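Local coordinates for protein cytochrome P450 monooxygenase (Rhodococcus sp. ECU0066, PDB 6KBH) that probably acts as a self-sufficient cytochrome P450 monooxygenase, with FMN and a [2Fe-2S] cluster passing electrons to a heme in one polypeptide, at residues Trp505-His510 with Val591-Asp596; Asn568-Asp573 with Gln656-Gly661; Ala576-Phe581 with Asp604-Tyr609; Ala649-Gly654 with Ala674-Asp679. All coordinates share one frame; numbering follows the deposited sequence.

Interaction 1. Residues Trp505-His510 with Val591-Asp596; sequences WSAGSH and VIAMAD. With FMN (flavin mononucleotide), chain B.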
# COMPACT_ATOMS: atom_id res chain seq x y z
N TRP A 505 2.34 -21.58 15.93
CA TRP A 505 1.78 -20.53 16.76
C TRP A 505 1.74 -20.99 18.21
O TRP A 505 1.43 -22.15 18.49
CB TRP A 505 0.37 -20.14 16.30
CG TRP A 505 -0.59 -21.29 16.18
CD1 TRP A 505 -0.80 -22.07 15.08
CD2 TRP A 505 -1.46 -21.78 17.20
NE1 TRP A 505 -1.76 -23.02 15.36
CE2 TRP A 505 -2.18 -22.86 16.66
CE3 TRP A 505 -1.71 -21.41 18.53
CZ2 TRP A 505 -3.12 -23.58 17.39
CZ3 TRP A 505 -2.65 -22.12 19.25
CH2 TRP A 505 -3.35 -23.19 18.68
N SER A 506 2.09 -20.09 19.12
CA SER A 506 2.02 -20.36 20.54
C SER A 506 0.65 -19.95 21.09
O SER A 506 -0.18 -19.37 20.38
CB SER A 506 3.15 -19.63 21.28
OG SER A 506 3.17 -18.25 20.94
N ALA A 507 0.42 -20.28 22.35
CA ALA A 507 -0.89 -20.02 22.93
C ALA A 507 -1.15 -18.53 23.09
O ALA A 507 -0.24 -17.73 23.31
CB ALA A 507 -1.02 -20.70 24.29
N GLY A 508 -2.43 -18.16 22.97
CA GLY A 508 -2.84 -16.78 23.00
C GLY A 508 -2.85 -16.10 21.65
O GLY A 508 -3.40 -15.00 21.53
N SER A 509 -2.26 -16.73 20.63
CA SER A 509 -2.22 -16.13 19.30
C SER A 509 -3.61 -16.04 18.70
O SER A 509 -4.51 -16.83 19.01
CB SER A 509 -1.31 -16.94 18.37
OG SER A 509 -0.10 -17.32 19.02
N HIS A 510 -3.78 -15.07 17.82
CA HIS A 510 -5.04 -14.80 17.13
C HIS A 510 -4.77 -14.70 15.64
O HIS A 510 -3.62 -14.80 15.19
CB HIS A 510 -5.68 -13.51 17.64
CG HIS A 510 -4.76 -12.33 17.56
ND1 HIS A 510 -3.99 -11.91 18.62
CD2 HIS A 510 -4.48 -11.48 16.53
CE1 HIS A 510 -3.28 -10.86 18.26
NE2 HIS A 510 -3.56 -10.57 17.00
N VAL A 591 -7.26 -18.80 26.45
CA VAL A 591 -6.74 -19.39 27.69
C VAL A 591 -6.64 -20.91 27.56
O VAL A 591 -5.69 -21.52 28.06
CB VAL A 591 -7.61 -18.97 28.89
CG1 VAL A 591 -9.06 -19.16 28.58
CG2 VAL A 591 -7.25 -19.78 30.10
N ILE A 592 -7.62 -21.54 26.90
CA ILE A 592 -7.63 -23.00 26.82
C ILE A 592 -6.41 -23.50 26.06
O ILE A 592 -5.88 -24.58 26.36
CB ILE A 592 -8.94 -23.49 26.19
CG1 ILE A 592 -9.06 -25.01 26.31
CG2 ILE A 592 -9.05 -23.09 24.73
CD1 ILE A 592 -10.48 -25.47 26.49
N ALA A 593 -5.93 -22.74 25.07
CA ALA A 593 -4.67 -23.10 24.42
C ALA A 593 -3.49 -22.90 25.36
O ALA A 593 -2.51 -23.65 25.30
CB ALA A 593 -4.49 -22.29 23.14
N MET A 594 -3.57 -21.89 26.24
CA MET A 594 -2.53 -21.70 27.25
C MET A 594 -2.59 -22.81 28.30
O MET A 594 -1.55 -23.24 28.81
CB MET A 594 -2.67 -20.33 27.91
CG MET A 594 -2.79 -19.19 26.92
SD MET A 594 -3.19 -17.62 27.71
CE MET A 594 -1.57 -17.07 28.21
N ALA A 595 -3.79 -23.27 28.63
CA ALA A 595 -3.92 -24.42 29.52
C ALA A 595 -3.27 -25.65 28.91
O ALA A 595 -2.68 -26.47 29.63
CB ALA A 595 -5.39 -24.68 29.83
N ASP A 596 -3.35 -25.80 27.59
CA ASP A 596 -2.80 -26.98 26.94
C ASP A 596 -1.27 -26.94 26.91
O ASP A 596 -0.62 -27.97 27.14
CB ASP A 596 -3.36 -27.12 25.52
CG ASP A 596 -4.81 -27.57 25.52
OD1 ASP A 596 -5.28 -28.06 26.57
OD2 ASP A 596 -5.46 -27.46 24.46
N1 FMN B . -10.57 -9.25 19.59
C2 FMN B . -9.28 -8.90 19.67
O2 FMN B . -8.97 -7.67 19.57
N3 FMN B . -8.30 -9.80 19.85
C4 FMN B . -8.63 -11.10 19.96
O4 FMN B . -7.66 -12.03 20.14
C4A FMN B . -9.96 -11.50 19.88
N5 FMN B . -10.27 -12.80 19.99
C5A FMN B . -11.55 -13.17 19.90
C6 FMN B . -11.83 -14.51 20.02
C7 FMN B . -13.14 -14.95 19.95
C7M FMN B . -13.31 -16.48 20.08
C8 FMN B . -14.18 -14.04 19.76
C8M FMN B . -15.63 -14.47 19.66
C9 FMN B . -13.90 -12.68 19.66
C9A FMN B . -12.58 -12.23 19.72
N10 FMN B . -12.26 -10.92 19.61
C10 FMN B . -10.96 -10.54 19.69
C1' FMN B . -13.31 -9.88 19.38
C2' FMN B . -13.63 -9.70 17.91
O2' FMN B . -12.60 -9.16 17.19
C3' FMN B . -14.85 -8.85 17.72
O3' FMN B . -14.77 -7.59 18.33
C4' FMN B . -16.12 -9.59 18.20
O4' FMN B . -16.31 -10.91 17.85
C5' FMN B . -17.41 -8.92 17.64
O5' FMN B . -17.39 -8.48 16.26
P FMN B . -18.50 -7.47 15.78
O1P FMN B . -18.02 -6.70 14.58
O2P FMN B . -19.75 -8.20 15.39
O3P FMN B . -18.80 -6.55 16.92
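Ala507 carries most of the apolar contact with helix 588-601. Its CB points at the helix and meets CG of Met594 at 3.5 Å, and it lies 4.0 Å from CB of Ala593. Trp505 adds a looser touch, its CZ3 bringing the edge of the indole to 4.3 Å from CB of Ala593. Met594 has CG anti to its carbonyl carbon (chi1 -50°), which lays the start of the chain beside Ala507; the chain then bends at chi3, and the residue also packs against Phe570 and Phe581.

The polar bonds lie within the loop and between it and Asn568. Residues Ser506 to Ser509 form a type II beta turn, closed by a weak bond from Ser509 N to Ser506 O and by the hydroxyl of Ser509, whose OG donates to the same carbonyl. Gly508 takes the third position of the turn with a positive phi of 89°, a conformation suited to glycine. Asn568 ND2, from the linker after strand 560-567, donates to Ala507 O within the turn.

The flavin contact lies at the end of the loop, where CB of His510 comes 3.5 Å from O4 of FMN and the imidazole packs edge-to-face with His569. The whole is an interdomain seam: a barrel loop of the FMN-binding domain rests on the first helix of the parallel-sheet domain, as in phthalate dioxygenase reductase-like flavoproteins.

Interaction 2. Residues Asn568-Asp573 with Gln656-Gly661; sequences NHFKLD and QVYSCG
Phe570 and Tyr658 form the tight half of this contact, in which the linker leaving the FMN-binding barrel runs antiparallel to strand 655-661 of the Rossmann-like parallel sheet. An Asx turn starts the linker: Asn568 OD1 accepts from Phe570 N at 2.7 Å, the donor tilted from the carbonyl plane. Phe570 places CG anti to its backbone N (chi1 -163°), which swings the ring down to the strand; there CZ meets CB of Tyr658 at 3.7 Å, while CE2 comes to 4.2 Å from CB of Cys660. Phe570 also touches Met594 of helix 588-601 and Glu684 of strand 681-685, an FMN-binding residue.

Tyr658 reaches the linker in turn. Its ring offers an edge to CE1 of Phe570, and CZ packs against CB of Leu572 at 3.4 Å; His682 stacks on the same tyrosine ring.

Toward Asp573 and Gln656 the contact loosens. The carboxylate and amide planes stand 55° apart, and the closest side-chain approach, Asp573 CB to Gln656 NE2, is 3.9 Å. Both residues are partly exposed, and the Lys571 side chain starts out away from the strand, though its carbonyl O rests near CE2 of Tyr658. The tyrosine hydroxyl ties this side down, donating a weak bond to Gln656 OE1. Asp573 N donates to Tyr658 OH at 2.7 Å, with a bent angle of 135° at the hydrogen.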
# COMPACT_ATOMS: atom_id res chain seq x y z
N ASN A 568 0.46 -12.37 18.26
CA ASN A 568 0.15 -12.72 19.65
C ASN A 568 0.56 -11.56 20.55
O ASN A 568 1.74 -11.23 20.63
CB ASN A 568 0.87 -14.01 20.05
CG ASN A 568 0.38 -14.58 21.37
OD1 ASN A 568 -0.43 -13.97 22.06
ND2 ASN A 568 0.87 -15.76 21.72
N HIS A 569 -0.42 -10.95 21.21
CA HIS A 569 -0.17 -9.99 22.28
C HIS A 569 -0.44 -10.60 23.65
O HIS A 569 -0.37 -9.88 24.66
CB HIS A 569 -1.01 -8.73 22.11
CG HIS A 569 -1.28 -8.34 20.69
ND1 HIS A 569 -0.31 -8.39 19.71
CD2 HIS A 569 -2.40 -7.88 20.09
CE1 HIS A 569 -0.82 -7.99 18.56
NE2 HIS A 569 -2.09 -7.67 18.76
N PHE A 570 -0.74 -11.89 23.71
CA PHE A 570 -1.16 -12.57 24.93
C PHE A 570 -0.21 -13.71 25.26
O PHE A 570 -0.62 -14.77 25.75
CB PHE A 570 -2.60 -13.06 24.79
CG PHE A 570 -3.26 -13.40 26.09
CD1 PHE A 570 -2.97 -12.69 27.24
CD2 PHE A 570 -4.21 -14.41 26.15
CE1 PHE A 570 -3.59 -12.99 28.44
CE2 PHE A 570 -4.83 -14.71 27.34
CZ PHE A 570 -4.52 -14.01 28.49
N LYS A 571 1.07 -13.51 24.98
CA LYS A 571 2.09 -14.53 25.21
C LYS A 571 2.28 -14.75 26.71
O LYS A 571 2.11 -13.84 27.52
CB LYS A 571 3.40 -14.11 24.56
CG LYS A 571 3.21 -13.41 23.23
CD LYS A 571 4.49 -13.33 22.41
CE LYS A 571 5.37 -12.16 22.83
NZ LYS A 571 6.44 -11.90 21.83
N LEU A 572 2.62 -15.99 27.07
CA LEU A 572 2.87 -16.34 28.46
C LEU A 572 4.36 -16.53 28.71
O LEU A 572 5.07 -17.12 27.90
CB LEU A 572 2.11 -17.61 28.88
CG LEU A 572 2.04 -18.87 28.01
CD1 LEU A 572 3.41 -19.42 27.65
CD2 LEU A 572 1.23 -19.93 28.74
N ASP A 573 4.83 -16.00 29.83
CA ASP A 573 6.18 -16.28 30.30
C ASP A 573 6.22 -17.73 30.79
O ASP A 573 5.52 -18.06 31.76
CB ASP A 573 6.58 -15.32 31.41
CG ASP A 573 8.04 -15.43 31.79
OD1 ASP A 573 8.75 -16.29 31.22
OD2 ASP A 573 8.49 -14.65 32.65
N GLN A 656 1.59 -16.57 38.60
CA GLN A 656 1.13 -15.65 37.57
C GLN A 656 -0.33 -15.92 37.24
O GLN A 656 -0.86 -17.01 37.52
CB GLN A 656 1.98 -15.76 36.29
CG GLN A 656 3.27 -14.98 36.30
CD GLN A 656 3.95 -14.99 34.94
OE1 GLN A 656 3.50 -15.67 34.02
NE2 GLN A 656 5.03 -14.23 34.81
N VAL A 657 -0.98 -14.92 36.66
CA VAL A 657 -2.39 -15.02 36.27
C VAL A 657 -2.57 -14.40 34.88
O VAL A 657 -2.38 -13.19 34.71
CB VAL A 657 -3.33 -14.30 37.27
CG1 VAL A 657 -4.80 -14.57 36.91
CG2 VAL A 657 -3.03 -14.60 38.74
N TYR A 658 -2.96 -15.21 33.90
CA TYR A 658 -3.45 -14.69 32.63
C TYR A 658 -4.96 -14.83 32.58
O TYR A 658 -5.53 -15.78 33.13
CB TYR A 658 -2.81 -15.39 31.43
CG TYR A 658 -1.32 -15.44 31.47
CD1 TYR A 658 -0.66 -16.34 32.30
CD2 TYR A 658 -0.56 -14.60 30.68
CE1 TYR A 658 0.70 -16.39 32.34
CE2 TYR A 658 0.81 -14.64 30.72
CZ TYR A 658 1.43 -15.54 31.55
OH TYR A 658 2.81 -15.61 31.61
N SER A 659 -5.61 -13.88 31.91
CA SER A 659 -7.05 -13.82 31.97
C SER A 659 -7.62 -13.09 30.77
O SER A 659 -6.96 -12.24 30.17
CB SER A 659 -7.50 -13.13 33.25
OG SER A 659 -7.17 -11.74 33.23
N CYS A 660 -8.88 -13.42 30.46
CA CYS A 660 -9.48 -12.94 29.22
C CYS A 660 -10.99 -13.09 29.26
O CYS A 660 -11.51 -14.16 29.60
CB CYS A 660 -8.89 -13.70 28.04
SG CYS A 660 -9.67 -13.32 26.48
N GLY A 661 -11.71 -12.02 28.93
CA GLY A 661 -13.15 -12.04 28.91
C GLY A 661 -13.74 -10.65 28.76
O GLY A 661 -13.11 -9.74 28.22

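Interaction 3. Residues Ala576-Phe581 with Asp604-Tyr609; sequences AKRYVF and DYEIHY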
# COMPACT_ATOMS: atom_id res chain seq x y z
N ALA A 576 7.36 -19.11 34.79
CA ALA A 576 6.65 -18.78 36.02
C ALA A 576 6.38 -20.05 36.82
O ALA A 576 6.35 -21.17 36.30
CB ALA A 576 5.34 -18.05 35.70
N LYS A 577 6.18 -19.87 38.13
CA LYS A 577 5.96 -20.99 39.03
C LYS A 577 4.65 -21.71 38.73
O LYS A 577 4.62 -22.94 38.61
CB LYS A 577 6.00 -20.46 40.47
CG LYS A 577 4.91 -20.85 41.47
CD LYS A 577 4.83 -22.35 41.76
CE LYS A 577 3.75 -22.65 42.81
NZ LYS A 577 2.38 -22.29 42.38
N ARG A 578 3.56 -20.96 38.65
CA ARG A 578 2.22 -21.51 38.51
C ARG A 578 1.41 -20.54 37.68
O ARG A 578 1.73 -19.35 37.57
CB ARG A 578 1.56 -21.75 39.88
CG ARG A 578 0.10 -22.19 39.87
CD ARG A 578 -0.36 -22.54 41.28
NE ARG A 578 -0.44 -21.38 42.16
CZ ARG A 578 -1.54 -21.01 42.81
NH1 ARG A 578 -2.66 -21.70 42.70
NH2 ARG A 578 -1.51 -19.94 43.59
N TYR A 579 0.37 -21.07 37.05
CA TYR A 579 -0.54 -20.26 36.27
C TYR A 579 -1.93 -20.52 36.80
O TYR A 579 -2.35 -21.67 36.90
CB TYR A 579 -0.42 -20.63 34.79
CG TYR A 579 1.01 -20.94 34.44
CD1 TYR A 579 1.90 -19.92 34.16
CD2 TYR A 579 1.50 -22.24 34.47
CE1 TYR A 579 3.22 -20.18 33.87
CE2 TYR A 579 2.82 -22.51 34.18
CZ TYR A 579 3.68 -21.48 33.89
OH TYR A 579 4.99 -21.76 33.61
N VAL A 580 -2.64 -19.47 37.17
CA VAL A 580 -4.06 -19.60 37.43
C VAL A 580 -4.74 -18.77 36.37
O VAL A 580 -4.33 -17.64 36.11
CB VAL A 580 -4.45 -19.19 38.86
CG1 VAL A 580 -3.60 -20.00 39.85
CG2 VAL A 580 -4.45 -17.66 39.09
N PHE A 581 -5.70 -19.37 35.67
CA PHE A 581 -6.36 -18.75 34.54
C PHE A 581 -7.79 -18.44 34.97
O PHE A 581 -8.46 -19.31 35.55
CB PHE A 581 -6.37 -19.68 33.33
CG PHE A 581 -5.03 -20.30 32.99
CD1 PHE A 581 -4.62 -21.49 33.57
CD2 PHE A 581 -4.18 -19.69 32.07
CE1 PHE A 581 -3.41 -22.07 33.24
CE2 PHE A 581 -2.95 -20.25 31.74
CZ PHE A 581 -2.56 -21.45 32.32
N ASP A 604 2.08 -26.88 37.24
CA ASP A 604 0.85 -26.67 37.99
C ASP A 604 0.06 -25.50 37.48
O ASP A 604 0.56 -24.45 37.35
CB ASP A 604 1.21 -26.60 39.50
CG ASP A 604 0.12 -25.97 40.39
OD1 ASP A 604 -0.99 -25.77 39.93
OD2 ASP A 604 0.39 -25.66 41.55
N TYR A 605 -1.21 -25.70 37.24
CA TYR A 605 -2.06 -24.61 36.77
C TYR A 605 -3.47 -24.79 37.31
O TYR A 605 -3.89 -25.90 37.66
CB TYR A 605 -2.07 -24.53 35.23
CG TYR A 605 -2.63 -25.76 34.55
CD1 TYR A 605 -1.86 -26.90 34.38
CD2 TYR A 605 -3.93 -25.76 34.05
CE1 TYR A 605 -2.37 -28.01 33.75
CE2 TYR A 605 -4.45 -26.88 33.42
CZ TYR A 605 -3.66 -28.00 33.27
OH TYR A 605 -4.16 -29.12 32.65
N GLU A 606 -4.20 -23.68 37.39
CA GLU A 606 -5.55 -23.66 37.92
C GLU A 606 -6.40 -22.77 37.03
O GLU A 606 -6.06 -21.60 36.83
CB GLU A 606 -5.56 -23.15 39.37
CG GLU A 606 -6.71 -23.68 40.21
CD GLU A 606 -6.61 -23.26 41.66
OE1 GLU A 606 -6.03 -22.19 41.94
OE2 GLU A 606 -7.11 -24.01 42.53
N ILE A 607 -7.50 -23.29 36.49
CA ILE A 607 -8.30 -22.54 35.53
C ILE A 607 -9.71 -22.37 36.06
O ILE A 607 -10.33 -23.33 36.55
CB ILE A 607 -8.28 -23.20 34.13
CG1 ILE A 607 -9.20 -24.40 34.03
CG2 ILE A 607 -6.93 -23.75 33.83
CD1 ILE A 607 -9.16 -24.98 32.65
N HIS A 608 -10.21 -21.14 35.99
CA HIS A 608 -11.49 -20.74 36.56
C HIS A 608 -12.30 -20.11 35.43
O HIS A 608 -11.88 -19.10 34.85
CB HIS A 608 -11.30 -19.76 37.72
CG HIS A 608 -10.69 -20.37 38.95
ND1 HIS A 608 -11.45 -20.85 40.00
CD2 HIS A 608 -9.40 -20.56 39.30
CE1 HIS A 608 -10.66 -21.32 40.94
NE2 HIS A 608 -9.41 -21.16 40.55
N TYR A 609 -13.45 -20.70 35.11
CA TYR A 609 -14.20 -20.37 33.89
C TYR A 609 -15.64 -20.02 34.25
O TYR A 609 -16.39 -20.89 34.70
CB TYR A 609 -14.13 -21.53 32.90
CG TYR A 609 -14.81 -21.30 31.56
CD1 TYR A 609 -15.01 -20.01 31.07
CD2 TYR A 609 -15.23 -22.37 30.79
CE1 TYR A 609 -15.62 -19.81 29.84
CE2 TYR A 609 -15.85 -22.18 29.57
CZ TYR A 609 -16.04 -20.90 29.10
OH TYR A 609 -16.65 -20.72 27.88
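Tyr579, Val580 and Phe581 pair with Tyr605, Glu606 and Ile607 as parallel strands whose directions differ by only 7°. Backbone bonds alternate between them. Tyr579 N reaches Asp604 O in a weak bond of 3.4 Å, and Tyr579 O accepts from Glu606 N at 2.8 Å, the donor lying in the carbonyl plane. Phe581 uses both its polar backbone atoms: its O takes His608 N at 2.6 Å, while its N donates to Glu606 O, an atom whose position is less certain.

Charged side chains lie beside Val580 and at the start of the strands. Arg578, with CG anti to the backbone N (chi1 174°), runs alongside Glu606, and a stretched salt bridge joins Arg578 NH1 to Glu606 OE1 at 3.5 Å; CG1 of Val580 lies over one face of the guanidinium. The other terminal nitrogen, NH2, bonds to Thr655 OG1 of the strand on the far side. Lys577 NZ stays 4.0 Å from Asp604 OD2, too far for a salt bridge.

On the face opposite Val580, CE1 of Phe581 meets CB of Tyr605 at 3.4 Å, and CD1 meets CG2 of Ile607. Replacing Phe581 by alanine would probably open a gap beside Tyr605 and Ile607 and against Val591 of helix 588-601.

Helix 588-601 covers this face as the crossover of a beta-alpha-beta unit, while strands 655-661 and 631-635 flank the pair within the five-stranded parallel sheet.

Interaction 4. Residues Ala649-Gly654 with Ala674-Asp679; sequences ADPEDG and AHWPDD
Residues Ala649 to Glu652 and His675 to Pro677 run in nearly the same direction, differing by 17°, and draw nearest where the CA atoms of Pro651 and Trp676 are 5.8 Å apart. Pro651 turns its CB onto one face of the indole, a CH-pi interaction in which CB stands 3.4 Å from the centroid of the six-membered ring and 19° off its normal. The proline CA also lies over the benzo part, 3.5 Å from CH2 of Trp676. With CG anti to its carbonyl carbon (chi1 -65°), the tryptophan lays its ring beneath the loop.

At the outer end the edge of the His675 ring faces Ala649, ND1 lying 3.8 Å from Ala649 O. The Glu652 side chain starts away from the indole, although its backbone N lies by CZ3; its OE1 accepts from Thr655 N and, weakly, from Gly654 N.

An alanine in place of Trp676 would probably leave Pro651 without the aromatic face it packs on and free the two loops to shift apart. This is a CH-pi contact of a proline over a tryptophan face, between loops leading into adjacent parallel strands 655-661 and 681-685 of a Rossmann-like sheet, away from the cofactor sites.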
# COMPACT_ATOMS: atom_id res chain seq x y z
N ALA A 649 -6.98 -13.40 47.64
CA ALA A 649 -6.93 -12.79 48.96
C ALA A 649 -5.52 -12.36 49.33
O ALA A 649 -5.30 -11.23 49.76
CB ALA A 649 -7.47 -13.77 50.00
N ASP A 650 -4.54 -13.24 49.15
CA ASP A 650 -3.17 -12.80 49.33
C ASP A 650 -2.23 -13.63 48.47
O ASP A 650 -2.43 -14.84 48.31
CB ASP A 650 -2.76 -12.84 50.81
CG ASP A 650 -2.64 -11.45 51.40
OD1 ASP A 650 -2.70 -10.48 50.61
OD2 ASP A 650 -2.50 -11.31 52.63
N PRO A 651 -1.18 -13.01 47.95
CA PRO A 651 -0.42 -13.59 46.83
C PRO A 651 0.58 -14.64 47.28
O PRO A 651 0.78 -14.89 48.47
CB PRO A 651 0.30 -12.37 46.26
CG PRO A 651 0.51 -11.48 47.44
CD PRO A 651 -0.71 -11.65 48.29
N GLU A 652 1.19 -15.27 46.27
CA GLU A 652 2.43 -16.03 46.43
C GLU A 652 3.41 -15.55 45.36
O GLU A 652 3.01 -15.28 44.22
CB GLU A 652 2.19 -17.55 46.35
CG GLU A 652 3.43 -18.44 46.55
CD GLU A 652 4.28 -18.57 45.33
OE1 GLU A 652 3.72 -18.42 44.22
OE2 GLU A 652 5.48 -18.90 45.47
N ASP A 653 4.68 -15.44 45.76
CA ASP A 653 5.81 -15.02 44.93
C ASP A 653 5.82 -15.52 43.49
O ASP A 653 6.09 -14.75 42.57
CB ASP A 653 7.08 -15.47 45.66
CG ASP A 653 8.30 -15.44 44.78
OD1 ASP A 653 8.69 -14.34 44.35
OD2 ASP A 653 8.89 -16.52 44.53
N GLY A 654 5.57 -16.81 43.28
CA GLY A 654 5.72 -17.38 41.95
C GLY A 654 4.51 -17.30 41.05
O GLY A 654 4.65 -17.28 39.83
N ALA A 674 -4.57 -6.18 42.56
CA ALA A 674 -3.70 -5.02 42.79
C ALA A 674 -2.70 -5.28 43.91
O ALA A 674 -1.62 -4.68 43.93
CB ALA A 674 -4.55 -3.78 43.10
N HIS A 675 -3.04 -6.18 44.84
CA HIS A 675 -2.17 -6.49 45.97
C HIS A 675 -0.87 -7.16 45.56
O HIS A 675 0.07 -7.19 46.36
CB HIS A 675 -2.87 -7.43 46.97
CG HIS A 675 -4.28 -7.04 47.32
ND1 HIS A 675 -4.99 -7.70 48.30
CD2 HIS A 675 -5.10 -6.08 46.85
CE1 HIS A 675 -6.19 -7.16 48.41
NE2 HIS A 675 -6.28 -6.17 47.54
N TRP A 676 -0.79 -7.67 44.34
CA TRP A 676 0.24 -8.62 43.95
C TRP A 676 1.45 -7.90 43.37
O TRP A 676 1.42 -6.68 43.15
CB TRP A 676 -0.35 -9.61 42.94
CG TRP A 676 -1.43 -10.48 43.53
CD1 TRP A 676 -2.58 -10.06 44.14
CD2 TRP A 676 -1.46 -11.91 43.56
NE1 TRP A 676 -3.32 -11.14 44.56
CE2 TRP A 676 -2.65 -12.29 44.21
CE3 TRP A 676 -0.59 -12.91 43.11
CZ2 TRP A 676 -3.00 -13.62 44.42
CZ3 TRP A 676 -0.94 -14.23 43.32
CH2 TRP A 676 -2.14 -14.58 43.96
N PRO A 677 2.56 -8.62 43.13
CA PRO A 677 3.67 -8.03 42.37
C PRO A 677 3.22 -7.51 41.01
O PRO A 677 2.12 -7.83 40.55
CB PRO A 677 4.66 -9.20 42.24
CG PRO A 677 4.42 -10.01 43.47
CD PRO A 677 2.94 -9.91 43.75
N ASP A 678 4.07 -6.71 40.36
CA ASP A 678 3.60 -5.88 39.26
C ASP A 678 3.33 -6.68 37.99
O ASP A 678 2.26 -6.54 37.38
CB ASP A 678 4.61 -4.76 38.99
CG ASP A 678 4.49 -3.63 39.98
OD1 ASP A 678 3.47 -3.60 40.70
OD2 ASP A 678 5.39 -2.77 40.05
N ASP A 679 4.27 -7.53 37.58
CA ASP A 679 4.14 -8.28 36.33
C ASP A 679 3.35 -9.57 36.51
O ASP A 679 3.52 -10.52 35.73
CB ASP A 679 5.52 -8.57 35.74
CG ASP A 679 5.58 -8.30 34.25
OD1 ASP A 679 4.50 -8.20 33.62
OD2 ASP A 679 6.70 -8.19 33.70

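The four contacts all lie in the reductase part of the chain. Interactions 1 and 2, with centres 9 Å apart, join the FMN-binding barrel to the parallel-sheet domain. Interaction 3, centred 11 Å from interaction 2, lies within the same sheet, where strands 578-584 and 655-661 are neighbours; the helix of interaction 1 is the crossover between its two strands. The centre of interaction 4 lies about 14 Å from that of interaction 3 and about 23 Å from that of interaction 1. Along the chain, interaction 1 alternates with 2 and 3, and 2 with 4. Because Met594 touches Phe570, 2 touches 3, and Lys577 packs on Gly654, contact is continuous from the flavin side to the outer loops.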